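Local atomic coordinates of thioredoxin Reductase (Burkholderia cenocepacia, PDB entry 4F82), a protein that probably reduces hydrogen peroxide and organic hydroperoxides to water and alcohols at the expense of thiols, as a peroxiredoxin of the Prx5 subfamily. Residues 15-25 with 35-45; 57-68 with 96-106. One frame throughout, in Å; residues are numbered along the deposited sequence.

Both contacts belong to one thioredoxin-fold domain, and their centres lie about 19 Å apart. Interaction 1 is the antiparallel hairpin of strands 20-25 and 35-40, which runs on into helix 41-45; interaction 2 packs the start of helix 61-80, with Cys-63, the predicted peroxidatic cysteine, against helix 94-103. That second helix joins them: Phe-24 of the hairpin lies on it, with CB 3.7 Å from CA of Gly-98 and CE2 3.7 Å from NH1 of Arg-102. Interaction 1 is away from the active site, whereas interaction 2 contains Cys-63 and packs Trp-100 against its CB. Each also touches the second subunit, through Phe-22 and Gln-20 in the hairpin and Phe-59 and Val-96 in interaction 2.

Interaction 1 (15-25 with 35-45); sequences ALPDAQLFEFI and GPNACSVRDQV
Two phenylalanine rings on the same face of the hairpin each rest on the opposite strand. Over one face of Phe-24 lies CA of Gly-35, a CH-pi contact 3.7 Å from the ring centroid and offset toward the rim; Pro-36 lies alongside, its CD near CD1 of the ring. Phe-22 takes CB of Ala-38 over one face, 4.0 Å from the centroid and offset toward the rim. The third flat group, the guanidinium of Arg-42, meets Leu-16 O at its edge: NH1 donates at 2.7 Å onto a lone pair in the carbonyl plane. The same NH1 also bonds Gly-149 O.

Between the strands, paired backbone bonds join Leu-21 with Cys-39, Glu-23 with Asn-37 and Ile-25 with Gly-35, and Val-41 N adds one more to Ala-19 O. At the strand-to-helix end, Leu-21 CD1 meets Val-41 CG2 at 3.6 Å; the Leu-16 and Val-41 side chains cross at about a right angle, CD2 against CG1. Phe-120 of helix 119-124 also touches Val-41. Glu-23 reaches out to a salt bridge with Arg-111, and Asn-37 ND2 to Thr-33 O.

Asp-18 turns its carboxylate to the start of helix 41-45, its CG swung opposite the backbone N (chi1 -153°). Arg-42 N donates to OD1 at 3.0 Å from above the carboxylate plane, and the bond is almost straight. In one of two modelled conformers, Ser-40 OG also donates to the syn lone pair of OD1, at 2.8 Å, and caps the helix by accepting Asp-43 N. One carboxylate oxygen thus holds a first-turn amide and, in that conformer, the N-cap hydroxyl too. Its negative charge, set at the amino end of the helix, would be expected to interact favourably with the helix dipole and to favour the ionised form.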
# COMPACT_ATOMS: atom_id res chain seq x y z
N ALA A 15 -16.82 19.68 -12.50
CA ALA A 15 -17.47 18.41 -12.15
C ALA A 15 -16.43 17.40 -11.65
O ALA A 15 -15.34 17.27 -12.23
CB ALA A 15 -18.18 17.85 -13.37
N LEU A 16 -16.73 16.69 -10.57
CA LEU A 16 -15.86 15.61 -10.11
C LEU A 16 -15.81 14.48 -11.17
O LEU A 16 -16.86 14.03 -11.65
CB LEU A 16 -16.42 15.08 -8.78
CG LEU A 16 -15.57 14.32 -7.77
CD1 LEU A 16 -14.40 15.21 -7.35
CD2 LEU A 16 -16.43 13.87 -6.55
N PRO A 17 -14.59 14.05 -11.58
CA PRO A 17 -14.52 12.94 -12.54
C PRO A 17 -14.95 11.61 -11.93
O PRO A 17 -14.87 11.44 -10.70
CB PRO A 17 -13.04 12.88 -12.92
CG PRO A 17 -12.32 13.50 -11.73
CD PRO A 17 -13.26 14.60 -11.27
N ASP A 18 -15.45 10.70 -12.76
CA ASP A 18 -15.81 9.38 -12.23
C ASP A 18 -14.53 8.59 -12.13
O ASP A 18 -13.56 8.90 -12.83
CB ASP A 18 -16.79 8.64 -13.15
CG ASP A 18 -17.66 7.63 -12.40
OD1 ASP A 18 -17.56 7.51 -11.15
OD2 ASP A 18 -18.48 6.95 -13.06
N ALA A 19 -14.53 7.60 -11.23
CA ALA A 19 -13.46 6.60 -11.11
C ALA A 19 -13.99 5.45 -10.29
O ALA A 19 -15.04 5.57 -9.65
CB ALA A 19 -12.21 7.20 -10.42
N GLN A 20 -13.29 4.31 -10.30
CA GLN A 20 -13.70 3.22 -9.45
C GLN A 20 -12.82 3.17 -8.20
O GLN A 20 -11.60 3.04 -8.27
CB GLN A 20 -13.71 1.86 -10.21
CG GLN A 20 -14.02 0.66 -9.33
CD GLN A 20 -14.08 -0.64 -10.14
OE1 GLN A 20 -13.06 -1.30 -10.36
NE2 GLN A 20 -15.28 -1.00 -10.58
N LEU A 21 -13.47 3.27 -7.04
CA LEU A 21 -12.78 3.19 -5.77
C LEU A 21 -13.26 1.92 -5.08
O LEU A 21 -14.27 1.35 -5.47
CB LEU A 21 -13.10 4.41 -4.90
CG LEU A 21 -12.63 5.79 -5.36
CD1 LEU A 21 -13.01 6.92 -4.38
CD2 LEU A 21 -11.14 5.77 -5.57
N PHE A 22 -12.53 1.47 -4.07
CA PHE A 22 -12.94 0.35 -3.24
C PHE A 22 -12.96 0.74 -1.75
O PHE A 22 -12.03 1.40 -1.23
CB PHE A 22 -11.98 -0.88 -3.42
CG PHE A 22 -12.04 -1.55 -4.78
CD1 PHE A 22 -12.60 -2.82 -4.92
CD2 PHE A 22 -11.48 -0.95 -5.91
CE1 PHE A 22 -12.66 -3.45 -6.19
CE2 PHE A 22 -11.53 -1.60 -7.19
CZ PHE A 22 -12.10 -2.84 -7.32
N GLU A 23 -13.98 0.28 -1.05
CA GLU A 23 -14.04 0.41 0.42
C GLU A 23 -14.18 -0.96 1.06
O GLU A 23 -15.01 -1.78 0.63
CB GLU A 23 -15.20 1.32 0.84
CG GLU A 23 -15.34 1.45 2.35
CD GLU A 23 -16.53 2.28 2.75
OE1 GLU A 23 -17.53 2.32 1.99
OE2 GLU A 23 -16.47 2.86 3.86
N PHE A 24 -13.35 -1.21 2.07
CA PHE A 24 -13.36 -2.51 2.73
C PHE A 24 -14.52 -2.50 3.71
O PHE A 24 -14.61 -1.60 4.55
CB PHE A 24 -12.03 -2.73 3.45
CG PHE A 24 -11.84 -4.13 3.99
CD1 PHE A 24 -11.13 -5.08 3.24
CD2 PHE A 24 -12.38 -4.51 5.22
CE1 PHE A 24 -10.94 -6.39 3.72
CE2 PHE A 24 -12.21 -5.82 5.71
CZ PHE A 24 -11.46 -6.77 4.96
N ILE A 25 -15.43 -3.47 3.60
CA ILE A 25 -16.63 -3.49 4.42
C ILE A 25 -16.61 -4.76 5.28
O ILE A 25 -16.63 -5.86 4.73
CB ILE A 25 -17.91 -3.57 3.55
CG1 ILE A 25 -18.00 -2.40 2.55
CG2 ILE A 25 -19.14 -3.61 4.43
CD1 ILE A 25 -17.92 -1.02 3.18
N GLY A 35 -15.36 -7.53 2.83
CA GLY A 35 -14.09 -7.15 2.25
C GLY A 35 -14.25 -6.01 1.27
O GLY A 35 -15.15 -5.16 1.45
N PRO A 36 -13.40 -5.98 0.24
CA PRO A 36 -13.39 -4.85 -0.70
C PRO A 36 -14.66 -4.78 -1.56
O PRO A 36 -15.13 -5.79 -2.11
CB PRO A 36 -12.15 -5.13 -1.55
CG PRO A 36 -11.98 -6.63 -1.49
CD PRO A 36 -12.34 -6.96 -0.07
N ASN A 37 -15.25 -3.59 -1.63
CA ASN A 37 -16.41 -3.35 -2.46
C ASN A 37 -16.10 -2.22 -3.45
O ASN A 37 -15.72 -1.13 -3.03
CB ASN A 37 -17.60 -2.96 -1.60
CG ASN A 37 -18.23 -4.15 -0.90
OD1 ASN A 37 -19.35 -4.55 -1.21
ND2 ASN A 37 -17.51 -4.70 0.06
N ALA A 38 -16.30 -2.47 -4.74
CA ALA A 38 -16.05 -1.42 -5.75
C ALA A 38 -17.21 -0.43 -5.74
O ALA A 38 -18.34 -0.83 -5.54
CB ALA A 38 -15.95 -2.04 -7.13
N CYS A 39 -16.94 0.85 -5.98
CA CYS A 39 -18.03 1.79 -6.13
C CYS A 39 -17.57 2.94 -7.00
O CYS A 39 -16.38 3.23 -7.08
CB CYS A 39 -18.47 2.31 -4.77
SG CYS A 39 -17.07 3.06 -3.95
N SER A 40 -18.54 3.57 -7.66
CA SER A 40 -18.31 4.67 -8.60
C SER A 40 -18.27 5.97 -7.82
O SER A 40 -19.12 6.21 -6.97
CB SER A 40 -19.43 4.70 -9.65
OG SER A 40 -19.65 6.01 -10.17
N VAL A 41 -17.28 6.82 -8.10
CA VAL A 41 -17.20 8.12 -7.42
C VAL A 41 -18.47 8.96 -7.69
O VAL A 41 -19.08 9.52 -6.76
CB VAL A 41 -15.95 8.90 -7.87
CG1 VAL A 41 -15.97 10.36 -7.35
CG2 VAL A 41 -14.70 8.20 -7.33
N ARG A 42 -18.87 9.08 -8.95
CA ARG A 42 -19.98 9.96 -9.25
C ARG A 42 -21.25 9.35 -8.67
O ARG A 42 -22.05 10.07 -8.07
CB ARG A 42 -20.05 10.28 -10.75
CG ARG A 42 -18.89 11.22 -11.15
CD ARG A 42 -19.11 11.95 -12.47
NE ARG A 42 -20.35 12.73 -12.51
CZ ARG A 42 -20.49 13.97 -12.04
NH1 ARG A 42 -19.47 14.60 -11.44
NH2 ARG A 42 -21.66 14.59 -12.15
N ASP A 43 -21.41 8.04 -8.78
CA ASP A 43 -22.57 7.38 -8.14
C ASP A 43 -22.70 7.59 -6.62
O ASP A 43 -23.81 7.77 -6.12
CB ASP A 43 -22.63 5.88 -8.47
CG ASP A 43 -23.02 5.61 -9.93
OD1 ASP A 43 -23.43 6.57 -10.64
OD2 ASP A 43 -22.91 4.44 -10.37
N GLN A 44 -21.59 7.56 -5.91
CA GLN A 44 -21.55 7.71 -4.46
C GLN A 44 -21.65 9.17 -3.97
O GLN A 44 -21.95 9.38 -2.80
CB GLN A 44 -20.24 7.12 -3.87
CG GLN A 44 -20.13 5.62 -4.01
CD GLN A 44 -21.06 4.90 -3.08
OE1 GLN A 44 -21.20 5.28 -1.90
NE2 GLN A 44 -21.74 3.87 -3.59
N VAL A 45 -21.33 10.15 -4.81
CA VAL A 45 -21.49 11.56 -4.43
C VAL A 45 -22.81 12.11 -4.92
O VAL A 45 -23.24 13.20 -4.50
CB VAL A 45 -20.34 12.48 -4.89
CG1 VAL A 45 -19.01 11.93 -4.44
CG2 VAL A 45 -20.37 12.69 -6.42

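Interaction 2 (57-68 with 96-106); sequences GAFTPTCSAQHV and VMGAWGRDLHT
CA of Ala-58 sits squarely over the six-membered ring of Trp-100, a CH-pi contact 3.4 Å from the centroid and only 5° off the normal, and CB of Ala-58 reaches CE3 on the same face. Leu-104 CD1, from four residues further along the chain, lies over the opposite face. Phe-59 slides past the five-membered ring at an oblique 39°, with Trp-100 CD1 above the centre of the phenyl ring. At the phenyl edge stands Asp-103, whose OD2 is 3.4 Å from CE1, its carboxylate nearly perpendicular to the ring.

Among the apolar contacts, Val-68 uses both branches: CG2 reaches CH2 of Trp-100 at 3.6 Å, and CG1 meets CD1 of Leu-104. Val-96 CG1 fills in between CB of Ala-58 and the Phe-59 edge, while Cys-63 CB lies at the indole edge, 3.9 Å from CZ2. Phe-59 and Val-96 also pack on Val-96 of the second subunit.

The polar link is a single hydrogen bond. Trp-100 CG is anti to the backbone N (chi1 -162°), which carries the indole across to helix 61-80, where NE1 donates in its ring plane to Ser-64 OG at 3.0 Å. That hydroxyl donates in turn to Thr-60 O, which also accepts Ser-64 N.

The buried indole N-H is thus satisfied, and the chain of hydrogen bonds through Ser-64 ties Trp-100 to the first turn of the helix bearing Cys-63. Because the indole edge packs on the CB of Cys-63, near the predicted sulfenic-acid site but not on its sulfur, it probably helps to position the helix start.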
# COMPACT_ATOMS: atom_id res chain seq x y z
N GLY A 57 -0.36 8.31 1.98
CA GLY A 57 -0.34 6.89 2.25
C GLY A 57 -0.86 6.43 3.60
O GLY A 57 -0.56 7.04 4.65
N ALA A 58 -1.61 5.32 3.58
CA ALA A 58 -2.00 4.66 4.82
C ALA A 58 -0.76 4.32 5.65
O ALA A 58 0.32 4.02 5.10
CB ALA A 58 -2.82 3.40 4.54
N PHE A 59 -0.92 4.35 6.98
CA PHE A 59 0.12 4.00 7.95
C PHE A 59 1.34 4.94 8.04
O PHE A 59 2.30 4.62 8.73
CB PHE A 59 0.56 2.55 7.73
CG PHE A 59 -0.51 1.53 8.13
CD1 PHE A 59 -0.70 1.19 9.47
CD2 PHE A 59 -1.34 0.95 7.18
CE1 PHE A 59 -1.67 0.28 9.85
CE2 PHE A 59 -2.32 0.03 7.55
CZ PHE A 59 -2.49 -0.31 8.89
N THR A 60 1.30 6.08 7.36
CA THR A 60 2.42 7.03 7.43
C THR A 60 2.19 8.07 8.55
O THR A 60 1.06 8.25 9.02
CB THR A 60 2.72 7.70 6.02
OG1 THR A 60 1.61 8.49 5.59
CG2 THR A 60 3.04 6.66 4.97
N PRO A 61 3.27 8.73 9.01
CA PRO A 61 3.11 9.40 10.29
C PRO A 61 2.17 10.60 10.34
O PRO A 61 1.36 10.67 11.26
CB PRO A 61 4.54 9.82 10.64
CG PRO A 61 5.38 8.65 10.04
CD PRO A 61 4.70 8.45 8.70
N THR A 62 2.23 11.51 9.38
CA THR A 62 1.39 12.71 9.56
C THR A 62 -0.05 12.35 9.22
O THR A 62 -1.00 12.73 9.93
CB THR A 62 1.90 13.88 8.73
OG1 THR A 62 3.18 14.30 9.24
CG2 THR A 62 0.91 15.06 8.80
N CYS A 63 -0.20 11.59 8.13
CA CYS A 63 -1.48 10.96 7.80
C CYS A 63 -2.17 10.27 8.98
O CYS A 63 -3.37 10.45 9.20
CB CYS A 63 -1.28 9.94 6.69
SG CYS A 63 -0.73 10.65 5.10
N SER A 64 -1.42 9.49 9.74
CA SER A 64 -1.96 8.67 10.81
C SER A 64 -2.17 9.40 12.14
O SER A 64 -3.19 9.17 12.82
CB SER A 64 -1.06 7.45 11.09
OG SER A 64 -0.99 6.59 9.97
N ALA A 65 -1.20 10.22 12.54
CA ALA A 65 -1.20 10.88 13.85
C ALA A 65 -2.08 12.14 13.86
O ALA A 65 -2.64 12.54 14.88
CB ALA A 65 0.25 11.28 14.24
N GLN A 66 -2.18 12.78 12.70
CA GLN A 66 -2.78 14.11 12.59
C GLN A 66 -3.96 14.20 11.61
O GLN A 66 -5.06 14.66 11.97
CB GLN A 66 -1.73 15.09 12.12
CG GLN A 66 -0.98 15.80 13.20
CD GLN A 66 -0.52 17.14 12.68
OE1 GLN A 66 0.52 17.22 12.04
NE2 GLN A 66 -1.33 18.20 12.89
N HIS A 67 -3.72 13.83 10.36
CA HIS A 67 -4.70 14.11 9.31
C HIS A 67 -6.04 13.36 9.43
O HIS A 67 -7.10 14.01 9.47
CB HIS A 67 -4.08 13.97 7.91
CG HIS A 67 -4.80 14.76 6.86
ND1 HIS A 67 -4.41 14.77 5.54
CD2 HIS A 67 -5.89 15.56 6.95
CE1 HIS A 67 -5.22 15.57 4.86
NE2 HIS A 67 -6.13 16.06 5.69
N VAL A 68 -6.02 12.02 9.52
CA VAL A 68 -7.24 11.24 9.71
C VAL A 68 -7.88 11.48 11.09
O VAL A 68 -9.12 11.62 11.20
CB VAL A 68 -7.01 9.70 9.41
CG1 VAL A 68 -8.28 8.90 9.65
CG2 VAL A 68 -6.59 9.51 7.99
N VAL A 96 -5.44 -2.76 2.86
CA VAL A 96 -4.64 -1.86 3.67
C VAL A 96 -5.51 -0.72 4.28
O VAL A 96 -5.42 -0.45 5.50
CB VAL A 96 -3.42 -1.34 2.87
CG1 VAL A 96 -2.71 -0.20 3.62
CG2 VAL A 96 -2.43 -2.51 2.58
N MET A 97 -6.37 -0.11 3.47
CA MET A 97 -7.27 0.96 3.97
C MET A 97 -8.23 0.44 5.03
O MET A 97 -8.49 1.13 6.01
CB MET A 97 -8.06 1.60 2.84
CG MET A 97 -7.17 2.37 1.87
SD MET A 97 -6.44 3.87 2.59
CE MET A 97 -7.84 5.02 2.39
N GLY A 98 -8.71 -0.78 4.85
CA GLY A 98 -9.53 -1.43 5.85
C GLY A 98 -8.83 -1.59 7.20
O GLY A 98 -9.37 -1.21 8.23
N ALA A 99 -7.63 -2.14 7.19
CA ALA A 99 -6.86 -2.34 8.41
C ALA A 99 -6.51 -1.01 9.05
O ALA A 99 -6.55 -0.86 10.28
CB ALA A 99 -5.57 -3.11 8.08
N TRP A 100 -6.13 -0.05 8.23
CA TRP A 100 -5.81 1.27 8.75
C TRP A 100 -7.02 1.91 9.41
O TRP A 100 -6.90 2.48 10.50
CB TRP A 100 -5.34 2.16 7.60
CG TRP A 100 -4.57 3.38 7.99
CD1 TRP A 100 -3.69 3.53 9.05
CD2 TRP A 100 -4.62 4.63 7.32
NE1 TRP A 100 -3.19 4.82 9.05
CE2 TRP A 100 -3.73 5.51 8.00
CE3 TRP A 100 -5.32 5.10 6.20
CZ2 TRP A 100 -3.54 6.84 7.59
CZ3 TRP A 100 -5.12 6.41 5.79
CH2 TRP A 100 -4.23 7.27 6.48
N GLY A 101 -8.19 1.81 8.76
CA GLY A 101 -9.39 2.45 9.28
C GLY A 101 -9.76 1.86 10.64
O GLY A 101 -10.19 2.57 11.54
N ARG A 102 -9.61 0.54 10.79
CA ARG A 102 -9.89 -0.11 12.06
C ARG A 102 -8.89 0.37 13.12
O ARG A 102 -9.26 0.64 14.26
CB ARG A 102 -9.82 -1.64 11.93
CG ARG A 102 -10.96 -2.26 11.11
CD ARG A 102 -11.01 -3.81 11.25
NE ARG A 102 -9.77 -4.46 10.79
CZ ARG A 102 -9.51 -4.72 9.51
NH1 ARG A 102 -10.42 -4.40 8.60
NH2 ARG A 102 -8.38 -5.30 9.13
N ASP A 103 -7.62 0.50 12.74
CA ASP A 103 -6.65 1.01 13.71
C ASP A 103 -7.04 2.42 14.16
O ASP A 103 -6.87 2.76 15.33
CB ASP A 103 -5.25 1.03 13.12
CG ASP A 103 -4.58 -0.31 13.18
OD1 ASP A 103 -5.16 -1.23 13.80
OD2 ASP A 103 -3.47 -0.42 12.61
N LEU A 104 -7.61 3.23 13.27
CA LEU A 104 -7.91 4.64 13.59
C LEU A 104 -9.36 4.91 14.00
O LEU A 104 -9.75 6.07 14.18
CB LEU A 104 -7.54 5.55 12.40
CG LEU A 104 -6.08 5.55 11.92
CD1 LEU A 104 -5.97 6.33 10.62
CD2 LEU A 104 -5.15 6.13 12.97
N HIS A 105 -10.17 3.86 14.16
CA HIS A 105 -11.57 3.98 14.64
C HIS A 105 -12.46 4.89 13.81
O HIS A 105 -13.22 5.70 14.35
CB HIS A 105 -11.60 4.42 16.10
CG HIS A 105 -10.81 3.52 16.99
ND1 HIS A 105 -11.15 2.20 17.20
CD2 HIS A 105 -9.65 3.73 17.67
CE1 HIS A 105 -10.25 1.64 18.00
NE2 HIS A 105 -9.33 2.55 18.29
N THR A 106 -12.38 4.71 12.50
CA THR A 106 -13.04 5.57 11.54
C THR A 106 -14.49 5.14 11.24
O THR A 106 -15.24 5.89 10.61
CB THR A 106 -12.26 5.55 10.23
OG1 THR A 106 -12.28 4.22 9.67
CG2 THR A 106 -10.81 5.95 10.48